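Local atomic coordinates of peptidoglycan recognition protein SA CG11709-PA (Drosophila melanogaster, PDB entry 1SXR), a protein that recognises the peptidoglycan of Gram-positive bacteria and thereby activates the Toll pathway in the innate immunity of the fly. Residues Y37-H42 with Y100-I105; E56-M61 with N72-N77; F78-D83 with Q126-L131; C134-G139 with E143-I148; A149-Q152 with S158-L161. All blocks are in the same frame, centred on the assembly; numbering follows the deposited sequence.

Interaction 1 (Y37-H42 with Y100-I105). With SO4 (sulfate ion), chain C.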
# COMPACT_ATOMS: atom_id res chain seq x y z
N TYR A 37 3.04 8.87 -7.93
CA TYR A 37 3.79 7.66 -7.61
C TYR A 37 2.95 6.66 -6.81
O TYR A 37 2.26 7.05 -5.89
CB TYR A 37 5.01 8.04 -6.77
CG TYR A 37 6.08 8.74 -7.57
CD1 TYR A 37 6.94 8.02 -8.39
CD2 TYR A 37 6.23 10.11 -7.51
CE1 TYR A 37 7.93 8.64 -9.13
CE2 TYR A 37 7.23 10.75 -8.23
CZ TYR A 37 8.06 10.00 -9.04
OH TYR A 37 9.07 10.62 -9.76
N VAL A 38 3.05 5.39 -7.17
CA VAL A 38 2.46 4.29 -6.40
C VAL A 38 3.60 3.36 -6.00
O VAL A 38 4.39 2.94 -6.85
CB VAL A 38 1.45 3.52 -7.24
CG1 VAL A 38 0.94 2.30 -6.50
CG2 VAL A 38 0.31 4.44 -7.64
N VAL A 39 3.71 3.06 -4.71
CA VAL A 39 4.78 2.19 -4.21
C VAL A 39 4.17 0.87 -3.74
O VAL A 39 3.27 0.87 -2.88
CB VAL A 39 5.53 2.80 -3.02
CG1 VAL A 39 6.78 1.93 -2.73
CG2 VAL A 39 5.89 4.27 -3.33
N ILE A 40 4.66 -0.25 -4.27
CA ILE A 40 4.13 -1.57 -3.89
C ILE A 40 5.02 -2.20 -2.82
O ILE A 40 6.26 -2.20 -2.91
CB ILE A 40 4.06 -2.53 -5.12
CG1 ILE A 40 3.20 -1.94 -6.25
CG2 ILE A 40 3.50 -3.89 -4.69
CD1 ILE A 40 1.82 -1.51 -5.80
N HIS A 41 4.35 -2.74 -1.81
CA HIS A 41 4.98 -3.37 -0.64
C HIS A 41 4.31 -4.70 -0.36
O HIS A 41 3.24 -5.00 -0.88
CB HIS A 41 4.80 -2.48 0.59
CG HIS A 41 5.79 -1.37 0.68
ND1 HIS A 41 7.11 -1.60 1.02
CD2 HIS A 41 5.68 -0.03 0.47
CE1 HIS A 41 7.76 -0.45 1.03
NE2 HIS A 41 6.92 0.52 0.69
N HIS A 42 4.95 -5.51 0.47
CA HIS A 42 4.26 -6.60 1.16
C HIS A 42 4.39 -6.40 2.64
O HIS A 42 5.28 -5.67 3.08
CB HIS A 42 4.71 -7.99 0.67
CG HIS A 42 6.09 -8.46 1.10
ND1 HIS A 42 7.06 -7.68 1.68
CD2 HIS A 42 6.65 -9.69 0.93
CE1 HIS A 42 8.16 -8.40 1.85
NE2 HIS A 42 7.93 -9.62 1.41
N TYR A 100 10.21 6.05 2.87
CA TYR A 100 10.88 7.33 2.97
C TYR A 100 11.11 7.96 1.59
O TYR A 100 11.61 7.30 0.65
CB TYR A 100 12.24 7.19 3.69
CG TYR A 100 13.12 8.41 3.44
CD1 TYR A 100 12.87 9.58 4.10
CD2 TYR A 100 14.16 8.38 2.51
CE1 TYR A 100 13.61 10.71 3.86
CE2 TYR A 100 14.94 9.53 2.25
CZ TYR A 100 14.65 10.69 2.95
OH TYR A 100 15.40 11.85 2.73
N GLY A 101 10.72 9.23 1.46
CA GLY A 101 10.91 9.95 0.20
C GLY A 101 9.71 9.85 -0.72
O GLY A 101 9.59 10.62 -1.71
N TYR A 102 8.83 8.90 -0.41
CA TYR A 102 7.64 8.65 -1.23
C TYR A 102 6.35 8.63 -0.43
O TYR A 102 5.33 8.13 -0.90
CB TYR A 102 7.80 7.36 -2.07
CG TYR A 102 8.74 7.57 -3.26
CD1 TYR A 102 8.26 7.96 -4.49
CD2 TYR A 102 10.10 7.43 -3.10
CE1 TYR A 102 9.13 8.19 -5.54
CE2 TYR A 102 11.00 7.65 -4.14
CZ TYR A 102 10.47 8.03 -5.37
OH TYR A 102 11.30 8.25 -6.44
N ASN A 103 6.38 9.16 0.79
CA ASN A 103 5.18 9.23 1.60
C ASN A 103 4.31 10.43 1.23
O ASN A 103 3.12 10.26 0.96
CB ASN A 103 5.52 9.27 3.08
CG ASN A 103 6.19 7.99 3.55
OD1 ASN A 103 5.71 6.90 3.25
ND2 ASN A 103 7.26 8.12 4.32
N ALA A 104 4.89 11.63 1.19
CA ALA A 104 4.14 12.81 0.77
C ALA A 104 3.69 12.69 -0.69
O ALA A 104 2.59 13.14 -1.03
CB ALA A 104 4.97 14.08 0.96
N ILE A 105 4.53 12.12 -1.54
CA ILE A 105 4.26 12.13 -3.01
C ILE A 105 3.79 10.79 -3.60
O ILE A 105 3.56 10.68 -4.81
CB ILE A 105 5.47 12.65 -3.81
CG1 ILE A 105 6.63 11.67 -3.67
CG2 ILE A 105 5.82 14.09 -3.39
CD1 ILE A 105 7.88 11.98 -4.54
S SO4 C . 8.46 11.83 2.89
O1 SO4 C . 8.09 11.29 1.59
O2 SO4 C . 8.85 10.76 3.76
O3 SO4 C . 7.31 12.45 3.50
O4 SO4 C . 9.59 12.72 2.72
O HOH W 1 11.55 9.00 -9.08
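With chi1 at -72° in Tyr37 and -75° in Tyr102, each CG stands opposite its own carbonyl carbon, and the two rings meet as a T-shaped pair. The pair joins strand 35-42 of the central mixed sheet of this amidase-type fold to the loop that leads into strand 106-111. Tyr102 presents its edge: Tyr102 CE1 sits over the centre of the Tyr37 ring, 3.6 Å from Tyr37 CD1, and the planes stand at 82°. Ile105 runs alongside, on the face that Tyr102 meets, its CD1 3.9 Å from Tyr37 CD2, while its carbonyl O lies at the ring edge, in plane. Farther along the strand, Val39 CG2 touches Tyr102 CB at 3.8 Å. The Tyr102 hydroxyl also bonds to the carbonyl of His178, in the terminal histidine run, probably a purification tag. A leucine in place of Tyr37 would probably leave the Tyr102 edge without an aromatic face and break the water link between the two hydroxyls. A sulfate, probably from the crystallisation liquor, is held by Asn103 N, 2.8 Å from O1, and Asn103 ND2, 3.1 Å from O2. The linking water lies 3.0 Å from Tyr37 OH and donates to Tyr102 OH at 2.8 Å.

Interaction 2 (E56-M61 with N72-N77). With EDO (1,2-ethanediol), chain D.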
# COMPACT_ATOMS: atom_id res chain seq x y z
N GLU A 56 -8.73 -8.40 12.74
CA GLU A 56 -7.93 -8.39 13.97
C GLU A 56 -6.45 -8.16 13.62
O GLU A 56 -5.71 -7.44 14.33
CB GLU A 56 -8.09 -9.68 14.76
CG GLU A 56 -7.49 -9.55 16.16
CD GLU A 56 -7.54 -10.85 16.94
OE1 GLU A 56 -8.40 -11.70 16.62
OE2 GLU A 56 -6.72 -11.01 17.88
N ILE A 57 -6.04 -8.75 12.52
CA ILE A 57 -4.67 -8.58 12.07
C ILE A 57 -4.39 -7.12 11.79
O ILE A 57 -3.34 -6.59 12.19
CB ILE A 57 -4.41 -9.50 10.89
CG1 ILE A 57 -4.26 -10.93 11.43
CG2 ILE A 57 -3.17 -9.07 10.13
CD1 ILE A 57 -4.52 -12.00 10.45
N LEU A 58 -5.33 -6.43 11.12
CA LEU A 58 -5.12 -5.04 10.79
C LEU A 58 -5.17 -4.18 12.06
O LEU A 58 -4.44 -3.19 12.19
CB LEU A 58 -6.18 -4.58 9.78
CG LEU A 58 -6.02 -5.24 8.41
CD1 LEU A 58 -7.32 -5.01 7.59
CD2 LEU A 58 -4.77 -4.71 7.66
N GLN A 59 -6.08 -4.52 12.97
CA GLN A 59 -6.13 -3.77 14.24
C GLN A 59 -4.80 -3.80 14.99
O GLN A 59 -4.33 -2.77 15.51
CB GLN A 59 -7.26 -4.29 15.14
CG GLN A 59 -8.65 -4.00 14.56
CD GLN A 59 -9.70 -4.83 15.24
OE1 GLN A 59 -9.50 -5.30 16.36
NE2 GLN A 59 -10.83 -5.01 14.58
N ASN A 60 -4.20 -4.98 15.05
CA ASN A 60 -2.92 -5.09 15.77
C ASN A 60 -1.75 -4.54 14.96
O ASN A 60 -0.79 -3.98 15.53
CB ASN A 60 -2.73 -6.53 16.21
CG ASN A 60 -3.68 -6.90 17.31
OD1 ASN A 60 -3.80 -6.17 18.30
ND2 ASN A 60 -4.38 -8.00 17.14
N MET A 61 -1.82 -4.65 13.63
CA MET A 61 -0.80 -3.97 12.83
C MET A 61 -0.85 -2.46 13.06
O MET A 61 0.17 -1.79 13.21
CB MET A 61 -0.97 -4.30 11.34
CG MET A 61 0.19 -3.79 10.53
SD MET A 61 0.01 -4.14 8.77
CE MET A 61 -0.69 -5.77 8.77
N ASN A 72 1.45 7.89 12.58
CA ASN A 72 0.13 8.45 12.88
C ASN A 72 -0.96 7.43 12.61
O ASN A 72 -2.05 7.53 13.18
CB ASN A 72 -0.11 9.72 12.06
CG ASN A 72 0.65 10.90 12.63
OD1 ASN A 72 0.76 11.03 13.85
ND2 ASN A 72 1.22 11.72 11.76
N ASP A 73 -0.67 6.43 11.78
CA ASP A 73 -1.68 5.45 11.38
C ASP A 73 -0.91 4.24 10.82
O ASP A 73 0.33 4.25 10.72
CB ASP A 73 -2.58 6.07 10.31
CG ASP A 73 -3.96 5.47 10.28
OD1 ASP A 73 -4.15 4.34 10.79
OD2 ASP A 73 -4.92 6.05 9.70
N ILE A 74 -1.66 3.19 10.47
CA ILE A 74 -1.06 2.12 9.68
C ILE A 74 -0.27 2.74 8.51
O ILE A 74 -0.71 3.72 7.88
CB ILE A 74 -2.14 1.12 9.22
CG1 ILE A 74 -1.52 -0.23 8.84
CG2 ILE A 74 -3.12 1.70 8.26
CD1 ILE A 74 -2.51 -1.37 9.07
N SER A 75 0.93 2.21 8.24
CA SER A 75 1.89 2.96 7.40
C SER A 75 1.41 3.10 5.95
O SER A 75 1.66 4.12 5.29
CB SER A 75 3.25 2.28 7.43
OG SER A 75 3.15 1.01 6.79
N TYR A 76 0.76 2.05 5.47
CA TYR A 76 0.36 1.97 4.04
C TYR A 76 -0.91 2.74 3.78
O TYR A 76 -1.78 2.82 4.66
CB TYR A 76 0.14 0.50 3.65
CG TYR A 76 1.24 -0.41 4.12
CD1 TYR A 76 2.49 -0.39 3.52
CD2 TYR A 76 1.03 -1.26 5.18
CE1 TYR A 76 3.52 -1.23 3.98
CE2 TYR A 76 2.02 -2.11 5.63
CZ TYR A 76 3.26 -2.08 5.04
OH TYR A 76 4.27 -2.92 5.48
N ASN A 77 -1.09 3.26 2.57
CA ASN A 77 -2.39 3.88 2.25
C ASN A 77 -3.50 2.84 2.12
O ASN A 77 -4.61 3.09 2.56
CB ASN A 77 -2.28 4.74 1.00
CG ASN A 77 -1.40 5.97 1.23
OD1 ASN A 77 -0.20 5.91 1.02
ND2 ASN A 77 -1.99 7.06 1.72
C1 EDO D . 6.36 -0.69 8.99
O1 EDO D . 7.63 -0.05 8.81
C2 EDO D . 5.74 -0.99 7.63
O2 EDO D . 5.78 0.17 6.79
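Met61 leaves helix 50-67 toward Ile74, and its side chain can be walked outward mostly against one methyl, Ile74 CD1. CB lies 4.0 Å from that CD1, and CG, set opposite the backbone N by a chi1 of -172°, comes to 3.9 Å. The sulfur is closest, with SD 3.8 Å from Ile74 CD1, and it also meets Tyr76, whose CE2 is 4.2 Å from SD with the sulfur near the ring plane. At chi3 (-39°) the chain bends and carries CE away from the Ile74 methyl. Ile74 is modelled in two conformers, so these distances describe one of them. One turn earlier, Leu58 CD2 adds a looser touch on the same methyl. Beyond the apolar row, Ser75 OG stands 3.3 Å above the plane of the Tyr76 ring, over its centre, and shares a hydrogen bond of 2.8 Å with O2 of an ethanediol, probably from the crystallisation liquor. An alanine at Tyr76 is likely to leave the Met61 sulfur without its aromatic neighbour and Ser75 OG without the ring beneath it, freer to turn. Both segments overlap regions inferred to bind peptidoglycan. Leu79 of strand 78-80 touches Leu58, Met61 and Ile74 alike, so helix and loop share one strand residue, while Tyr76 rests on Ala110 of strand 106-111.

Interaction 3 (F78-D83 with Q126-L131)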
# COMPACT_ATOMS: atom_id res chain seq x y z
N PHE A 78 -3.18 1.69 1.52
CA PHE A 78 -4.13 0.56 1.35
C PHE A 78 -3.42 -0.76 1.54
O PHE A 78 -2.20 -0.87 1.32
CB PHE A 78 -4.72 0.57 -0.06
CG PHE A 78 -5.53 1.81 -0.33
CD1 PHE A 78 -6.81 1.93 0.20
CD2 PHE A 78 -5.00 2.85 -1.07
CE1 PHE A 78 -7.56 3.10 0.00
CE2 PHE A 78 -5.74 4.02 -1.27
CZ PHE A 78 -7.01 4.14 -0.74
N LEU A 79 -4.21 -1.77 1.90
CA LEU A 79 -3.69 -3.14 2.03
C LEU A 79 -4.64 -4.09 1.30
O LEU A 79 -5.83 -3.82 1.24
CB LEU A 79 -3.58 -3.57 3.51
CG LEU A 79 -2.70 -2.72 4.44
CD1 LEU A 79 -3.54 -1.62 5.14
CD2 LEU A 79 -1.95 -3.57 5.43
N ILE A 80 -4.11 -5.15 0.72
CA ILE A 80 -4.96 -6.02 -0.09
C ILE A 80 -4.79 -7.45 0.41
O ILE A 80 -3.66 -7.96 0.48
CB ILE A 80 -4.55 -5.92 -1.56
CG1 ILE A 80 -4.75 -4.49 -2.07
CG2 ILE A 80 -5.40 -6.86 -2.41
CD1 ILE A 80 -4.18 -4.23 -3.42
N GLY A 81 -5.90 -8.09 0.79
CA GLY A 81 -5.87 -9.46 1.30
C GLY A 81 -6.04 -10.52 0.22
O GLY A 81 -6.22 -10.19 -0.94
N ASN A 82 -5.99 -11.79 0.66
CA ASN A 82 -5.97 -12.95 -0.22
C ASN A 82 -7.27 -13.07 -1.03
O ASN A 82 -7.26 -13.61 -2.15
CB ASN A 82 -5.88 -14.25 0.59
CG ASN A 82 -4.51 -14.54 1.12
OD1 ASN A 82 -3.55 -13.86 0.81
ND2 ASN A 82 -4.42 -15.56 1.97
N ASP A 83 -8.38 -12.62 -0.43
CA ASP A 83 -9.69 -12.69 -1.11
C ASP A 83 -9.88 -11.51 -2.05
O ASP A 83 -10.92 -11.37 -2.69
CB ASP A 83 -10.86 -12.68 -0.11
CG ASP A 83 -11.07 -14.02 0.58
OD1 ASP A 83 -10.31 -14.98 0.30
OD2 ASP A 83 -11.99 -14.21 1.42
N GLN A 126 -5.69 -8.72 -9.12
CA GLN A 126 -6.70 -8.00 -9.89
C GLN A 126 -7.26 -6.82 -9.09
O GLN A 126 -7.54 -5.75 -9.65
CB GLN A 126 -7.82 -8.95 -10.34
CG GLN A 126 -8.82 -8.29 -11.27
CD GLN A 126 -8.18 -7.86 -12.59
OE1 GLN A 126 -7.53 -8.66 -13.26
NE2 GLN A 126 -8.39 -6.60 -12.97
N ALA A 127 -7.39 -7.01 -7.78
CA ALA A 127 -7.87 -5.92 -6.92
C ALA A 127 -6.92 -4.71 -6.95
O ALA A 127 -7.37 -3.57 -6.95
CB ALA A 127 -8.10 -6.41 -5.47
N ALA A 128 -5.62 -4.97 -6.95
CA ALA A 128 -4.64 -3.88 -7.04
C ALA A 128 -4.77 -3.15 -8.36
O ALA A 128 -4.77 -1.91 -8.39
CB ALA A 128 -3.22 -4.42 -6.88
N LYS A 129 -4.87 -3.92 -9.46
CA LYS A 129 -5.06 -3.29 -10.79
C LYS A 129 -6.33 -2.46 -10.81
O LYS A 129 -6.32 -1.35 -11.34
CB LYS A 129 -5.08 -4.36 -11.89
CG LYS A 129 -3.76 -5.10 -11.99
CD LYS A 129 -3.76 -6.11 -13.12
CE LYS A 129 -2.42 -6.82 -13.22
NZ LYS A 129 -2.55 -8.16 -13.90
N ASP A 130 -7.41 -3.00 -10.25
CA ASP A 130 -8.67 -2.25 -10.19
C ASP A 130 -8.55 -1.01 -9.34
O ASP A 130 -9.11 0.03 -9.66
CB ASP A 130 -9.81 -3.10 -9.64
CG ASP A 130 -10.16 -4.27 -10.53
OD1 ASP A 130 -9.66 -4.34 -11.68
OD2 ASP A 130 -10.92 -5.18 -10.14
N LEU A 131 -7.82 -1.11 -8.23
CA LEU A 131 -7.62 0.05 -7.34
C LEU A 131 -6.86 1.21 -8.04
O LEU A 131 -7.19 2.39 -7.88
CB LEU A 131 -6.90 -0.38 -6.04
CG LEU A 131 -6.68 0.71 -4.97
CD1 LEU A 131 -7.99 1.25 -4.40
CD2 LEU A 131 -5.80 0.14 -3.86
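Strand 78-80 and the helical segment 126-131 run roughly antiparallel, their axes 9.6 Å apart at closest and their directions at 150°. The backbones draw nearest at Ile80 and Ala128, with CA atoms 7.3 Å apart, where the helix residue is a small alanine. Ile80 has CG1 opposite its carbonyl carbon (chi1 -62°), which sends its two branches to neighbouring alanines: CD1 reaches Ala128 CB at 3.6 Å, and CG2 sits 4.1 Å from Ala127 CB. Two residues back along the strand, Phe78 takes the next turn of the helix. Leu131 CD2 approaches the root of its ring, 3.9 Å from CG, with the two side chains at a slant to each other. Phe78 has a second aromatic partner in Trp92, edge-to-face, and Ile14 of edge strand 14-15 touches both Phe78 and Leu131. This is the helix-on-sheet layer of the α/β fold, with helix 122-137 lying over the sheet. On the exposed flank of the helix Gln126 NE2 bonds to Asp130 OD1 at 2.9 Å, one turn on. The interface itself is made wholly of hydrocarbon from five buried residues, so shape and the exclusion of water hold it, and no polar side-chain group has to be satisfied there.

Interaction 4 (C134-G139 with E143-I148)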
# COMPACT_ATOMS: atom_id res chain seq x y z
N CYS A 134 -9.09 2.82 -10.71
CA CYS A 134 -10.07 3.62 -10.03
C CYS A 134 -9.46 4.93 -9.50
O CYS A 134 -10.06 6.00 -9.62
CB CYS A 134 -10.68 2.80 -8.89
SG CYS A 134 -12.07 3.64 -8.11
N GLY A 135 -8.26 4.84 -8.94
CA GLY A 135 -7.57 6.04 -8.48
C GLY A 135 -7.35 7.05 -9.58
O GLY A 135 -7.49 8.26 -9.38
N VAL A 136 -7.02 6.56 -10.78
CA VAL A 136 -6.83 7.49 -11.90
C VAL A 136 -8.18 8.14 -12.23
O VAL A 136 -8.26 9.36 -12.42
CB VAL A 136 -6.22 6.80 -13.11
CG1 VAL A 136 -6.30 7.70 -14.34
CG2 VAL A 136 -4.74 6.44 -12.83
N GLN A 137 -9.22 7.33 -12.27
CA GLN A 137 -10.54 7.79 -12.68
C GLN A 137 -11.06 8.86 -11.71
O GLN A 137 -11.71 9.83 -12.13
CB GLN A 137 -11.48 6.59 -12.73
CG GLN A 137 -12.89 6.90 -13.15
CD GLN A 137 -13.67 5.64 -13.35
OE1 GLN A 137 -13.47 4.93 -14.34
NE2 GLN A 137 -14.55 5.34 -12.41
N GLN A 138 -10.77 8.68 -10.42
CA GLN A 138 -11.23 9.58 -9.36
C GLN A 138 -10.34 10.80 -9.13
O GLN A 138 -10.63 11.63 -8.25
CB GLN A 138 -11.41 8.79 -8.05
CG GLN A 138 -12.46 7.71 -8.20
CD GLN A 138 -12.70 6.88 -6.95
OE1 GLN A 138 -11.85 6.83 -6.05
NE2 GLN A 138 -13.85 6.22 -6.90
N GLY A 139 -9.26 10.90 -9.88
CA GLY A 139 -8.36 12.04 -9.75
C GLY A 139 -7.39 11.89 -8.59
O GLY A 139 -6.69 12.84 -8.26
N GLU A 143 -2.90 10.42 -14.54
CA GLU A 143 -3.10 9.44 -15.60
C GLU A 143 -1.78 8.75 -16.01
O GLU A 143 -1.79 7.62 -16.49
CB GLU A 143 -3.81 10.09 -16.81
CG GLU A 143 -5.27 10.47 -16.55
CD GLU A 143 -6.09 10.62 -17.83
OE1 GLU A 143 -5.53 11.08 -18.84
OE2 GLU A 143 -7.31 10.29 -17.82
N ASP A 144 -0.64 9.43 -15.81
CA ASP A 144 0.65 8.84 -16.13
C ASP A 144 1.50 8.51 -14.90
O ASP A 144 2.74 8.64 -14.94
CB ASP A 144 1.46 9.74 -17.09
CG ASP A 144 1.65 11.15 -16.56
OD1 ASP A 144 0.90 11.58 -15.66
OD2 ASP A 144 2.53 11.91 -17.01
N TYR A 145 0.85 8.07 -13.83
CA TYR A 145 1.56 7.75 -12.59
C TYR A 145 2.66 6.74 -12.82
O TYR A 145 2.57 5.91 -13.73
CB TYR A 145 0.60 7.24 -11.51
CG TYR A 145 0.03 5.88 -11.77
CD1 TYR A 145 0.70 4.73 -11.36
CD2 TYR A 145 -1.17 5.72 -12.45
CE1 TYR A 145 0.18 3.47 -11.60
CE2 TYR A 145 -1.70 4.47 -12.69
CZ TYR A 145 -1.02 3.35 -12.28
OH TYR A 145 -1.55 2.10 -12.55
N ALA A 146 3.70 6.81 -11.98
CA ALA A 146 4.78 5.82 -11.98
C ALA A 146 4.52 4.77 -10.90
O ALA A 146 4.19 5.14 -9.77
CB ALA A 146 6.11 6.48 -11.73
N LEU A 147 4.68 3.50 -11.26
CA LEU A 147 4.56 2.38 -10.33
C LEU A 147 5.95 1.88 -9.96
O LEU A 147 6.76 1.56 -10.85
CB LEU A 147 3.77 1.24 -11.00
CG LEU A 147 3.54 -0.02 -10.14
CD1 LEU A 147 2.42 0.29 -9.16
CD2 LEU A 147 3.18 -1.23 -10.99
N ILE A 148 6.25 1.80 -8.68
CA ILE A 148 7.54 1.26 -8.26
C ILE A 148 7.40 0.31 -7.07
O ILE A 148 6.40 0.35 -6.37
CB ILE A 148 8.54 2.37 -7.86
CG1 ILE A 148 7.96 3.24 -6.73
CG2 ILE A 148 8.83 3.30 -9.04
CD1 ILE A 148 8.98 4.24 -6.20
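Apolar contact across this corner comes down to the two methyls of Val136. CG1, opposite the backbone N at chi1 168°, lies 3.7 Å from Glu143 CG and 3.9 Å from Glu143 CA, so it is the aliphatic stem of the glutamate that it meets. CG2 meets the Tyr145 ring on its CD2–CE2 side, with 3.6 Å between CG2 and CE2. Tyr145 chi1 of 70° places its CG between its own N and carbonyl carbon, bringing the ring up to the valine, and the two side chains cross at about a right angle. The hydrogen bonds here lie within the helix end, backbone to backbone. Gln138 N still makes the regular helical bond to Cys134 O (2.9 Å); Gly139, with phi 81°, then ends the helix in a Schellman motif, its N bonding to Val136 O at 3.1 Å, and the chain can reverse toward Glu143. The covalent part is the disulfide from Cys134 to Cys11, which ties the last turns of the helix to the start of the modelled chain. The contact thus closes the short connection from helix 122-137 to edge strand 145-149. There the Tyr145 ring also stacks on His172 and touches Val38 of neighbouring strand 35-42.

Interaction 5 (A149-Q152 with S158-L161)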
# COMPACT_ATOMS: atom_id res chain seq x y z
N ALA A 149 8.40 -0.54 -6.91
CA ALA A 149 8.57 -1.38 -5.72
C ALA A 149 9.33 -0.64 -4.62
O ALA A 149 10.26 0.13 -4.88
CB ALA A 149 9.33 -2.66 -6.08
N GLY A 150 8.96 -0.90 -3.37
CA GLY A 150 9.69 -0.30 -2.27
C GLY A 150 11.20 -0.47 -2.37
O GLY A 150 11.95 0.45 -2.08
N SER A 151 11.61 -1.66 -2.78
CA SER A 151 13.02 -2.03 -2.84
C SER A 151 13.81 -1.18 -3.82
O SER A 151 15.04 -1.10 -3.74
CB SER A 151 13.16 -3.52 -3.16
OG SER A 151 12.65 -3.81 -4.45
N GLN A 152 13.10 -0.53 -4.74
CA GLN A 152 13.81 0.30 -5.73
C GLN A 152 14.30 1.61 -5.14
O GLN A 152 15.20 2.24 -5.71
CB GLN A 152 12.91 0.60 -6.93
CG GLN A 152 12.52 -0.62 -7.72
CD GLN A 152 11.65 -0.26 -8.90
OE1 GLN A 152 10.44 -0.49 -8.88
NE2 GLN A 152 12.27 0.32 -9.94
N SER A 158 11.02 -5.65 0.47
CA SER A 158 9.61 -5.49 0.09
C SER A 158 9.52 -4.96 -1.34
O SER A 158 10.26 -4.03 -1.70
CB SER A 158 8.98 -4.51 1.09
OG SER A 158 7.63 -4.30 0.83
N PRO A 159 8.60 -5.46 -2.18
CA PRO A 159 7.51 -6.38 -1.85
C PRO A 159 7.78 -7.87 -2.00
O PRO A 159 6.83 -8.65 -2.11
CB PRO A 159 6.46 -6.03 -2.91
CG PRO A 159 7.31 -5.71 -4.15
CD PRO A 159 8.54 -5.02 -3.60
N GLY A 160 9.06 -8.24 -1.99
CA GLY A 160 9.45 -9.65 -2.16
C GLY A 160 9.81 -9.87 -3.62
O GLY A 160 9.11 -9.41 -4.49
N LEU A 161 10.90 -10.61 -3.88
CA LEU A 161 11.39 -10.79 -5.26
C LEU A 161 10.35 -11.32 -6.24
O LEU A 161 10.25 -10.83 -7.36
CB LEU A 161 12.59 -11.74 -5.27
CG LEU A 161 13.26 -11.88 -6.64
CD1 LEU A 161 13.63 -10.51 -7.20
CD2 LEU A 161 14.50 -12.79 -6.54
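The cis peptide between Ser158 and Pro159 is the flat group that meets residues 149-151. Its cis form puts Ser158 O and Pro159 CD on one side of the peptide, and both partners come from that side. Ser151 N gives Ser158 O a weak hydrogen bond, 2.9 Å long but bent to 123° at the hydrogen, and Ser151 CB lies 3.3 Å from the same Ser158 O. Beside it Pro159 CD packs on Ala149 CB at 3.5 Å. Gly150 lies between; a CB there would come close to Ser158 O, so there would probably be little room for a larger side chain. The second flat group is the Gln152 amide, whose OE1 accepts Ala149 N at 2.8 Å with the donor tilted 22° from the carbonyl plane. Trp173 NE1 also bonds to this OE1, and Gln152 NE2 reaches Leu174 O, so the amide is gripped at both ends. Together with Gln152 N bonding to Ala149 O, it fixes the turn that ends strand 145-149. In the amidase-type fold this loop carries the chain from edge strand 145-149 to helix 161-167, where Gly160, at phi 97°, takes the N-cap position; a CB there would jam against the Pro159 carbonyl O. Tyr164 and Ile167 of that helix cover Ala149. Ser158 OG leads off to the side and bonds to His41 ND1 and His42 N of strand 35-42, while Ser158 N bonds to OG1 of Thr156, a residue inferred to interact with peptidoglycan.

Strand 35-42 ties much of the set together. In interaction 1 it meets a loop, in interaction 4 its neighbour 145-149 pairs with it (Ile40 N to Ile148 O, 2.8 Å), and interaction 5 reaches it through Ser158 OG. Interactions 3 and 4 share helix 122-137, centres 15 Å apart. Interaction 2 lies within the chain span bracketed by interaction 1, and touches it through Tyr76 and interaction 3 through Leu79. The segments of interactions 1 and 3 alternate along the chain; interactions 4 and 5 follow in series. Interactions 2 and 4, centres 23 Å apart, flank the chain's centre. Interaction 2 overlaps the inferred peptidoglycan-binding regions, and interaction 5 lies beside Thr156, also inferred to touch peptidoglycan.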